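Local coordinates for protein tylactone synthase starter module and modules 1 & 2 (Streptomyces fradiae, PDB 2Z5L) that probably reduces, as the first ketoreductase domain of the tylosin polyketide synthase, a beta-keto group of the growing polyketide and so sets its hydroxyl chirality, at residues L465-G469 against R470-C474. Numbering follows the deposited sequence.
Sequences LGAMG and RNDVC
A Schellman motif ends helix 457-470, where A467 and M468 offer their carbonyls to D472 and N471 before the chain turns into strand 474-477 of the short-chain dehydrogenase/reductase fold. The main closure is the backbone bond from D472 N to A467 O, 3.2 Å and almost straight at 177°. A second, weak bond runs from N471 N to M468 O at 3.3 Å. N471 is the C-prime residue and has positive phi (67°), a conformation that asparagine tolerates better than most residues with a side chain. One residue earlier on each side, R470 N makes a regular i+4 helical bond to G466 O, also 3.2 Å. R470 CG lies ahead of G466 O, 3.7 Å away. Beyond that, the arginine chain bends at chi3 (45°), bringing NE to D472 OD1 in a salt bridge whose hydrogen bond is long and weak at 3.4 Å. The carboxylate of D472 is buried, and its other oxygen, OD2, forms a salt bridge with R28; two arginines thus share the acid, probably keeping it ionised. Helix 402-419 adds R419, which takes the carbonyls of N471 and D472. The small methyl of A467 lets the carboxylate lie close against it: D472 OD2 is 3.2 Å from A467 CB and 2.9 Å from A467 O, two acceptors and so no hydrogen bond.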
# COMPACT_ATOMS: atom_id res chain seq x y z
N LEU A 465 -0.60 6.41 19.57
CA LEU A 465 0.19 6.23 20.77
C LEU A 465 -0.01 4.82 21.33
O LEU A 465 0.93 4.20 21.86
CB LEU A 465 -0.20 7.28 21.82
CG LEU A 465 0.04 8.73 21.35
CD1 LEU A 465 -0.20 9.69 22.51
CD2 LEU A 465 1.46 8.88 20.83
N GLY A 466 -1.22 4.30 21.18
CA GLY A 466 -1.51 2.95 21.66
C GLY A 466 -0.78 1.91 20.83
O GLY A 466 -0.21 0.96 21.36
N ALA A 467 -0.81 2.09 19.52
CA ALA A 467 -0.15 1.17 18.61
C ALA A 467 1.34 1.22 18.85
O ALA A 467 2.02 0.19 18.82
CB ALA A 467 -0.47 1.55 17.16
N MET A 468 1.86 2.43 19.07
CA MET A 468 3.29 2.62 19.31
C MET A 468 3.71 1.97 20.62
O MET A 468 4.86 1.56 20.79
CB MET A 468 3.63 4.12 19.32
CG MET A 468 3.67 4.76 17.94
SD MET A 468 3.95 6.55 18.07
CE MET A 468 5.77 6.60 18.08
N GLY A 469 2.76 1.85 21.55
CA GLY A 469 3.06 1.21 22.82
C GLY A 469 3.27 -0.28 22.58
O GLY A 469 4.25 -0.85 23.04
N ARG A 470 2.34 -0.90 21.86
CA ARG A 470 2.42 -2.33 21.56
C ARG A 470 3.65 -2.64 20.72
O ARG A 470 4.06 -3.80 20.59
CB ARG A 470 1.19 -2.78 20.79
CG ARG A 470 -0.12 -2.72 21.56
CD ARG A 470 -1.23 -3.27 20.70
NE ARG A 470 -0.83 -4.52 20.05
CZ ARG A 470 -0.79 -5.71 20.65
NH1 ARG A 470 -1.14 -5.81 21.93
NH2 ARG A 470 -0.40 -6.79 19.98
N ASN A 471 4.22 -1.58 20.15
CA ASN A 471 5.38 -1.65 19.27
C ASN A 471 5.00 -2.37 17.98
O ASN A 471 5.76 -3.19 17.48
CB ASN A 471 6.54 -2.38 19.94
CG ASN A 471 7.86 -1.67 19.72
OD1 ASN A 471 8.61 -2.00 18.79
ND2 ASN A 471 8.17 -0.70 20.58
N ASP A 472 3.83 -2.05 17.44
CA ASP A 472 3.37 -2.66 16.21
C ASP A 472 4.31 -2.36 15.04
O ASP A 472 5.06 -1.39 15.06
CB ASP A 472 1.98 -2.14 15.82
CG ASP A 472 0.91 -2.49 16.83
OD1 ASP A 472 0.74 -3.69 17.15
OD2 ASP A 472 0.22 -1.56 17.29
N VAL A 473 4.25 -3.22 14.02
CA VAL A 473 5.03 -3.06 12.80
C VAL A 473 4.04 -2.48 11.79
O VAL A 473 4.27 -1.41 11.23
CB VAL A 473 5.59 -4.42 12.31
CG1 VAL A 473 6.18 -4.26 10.91
CG2 VAL A 473 6.68 -4.90 13.28
N CYS A 474 2.93 -3.18 11.57
CA CYS A 474 1.90 -2.69 10.67
C CYS A 474 0.56 -3.02 11.28
O CYS A 474 0.34 -4.12 11.78
CB CYS A 474 1.98 -3.33 9.27
SG CYS A 474 3.27 -2.66 8.19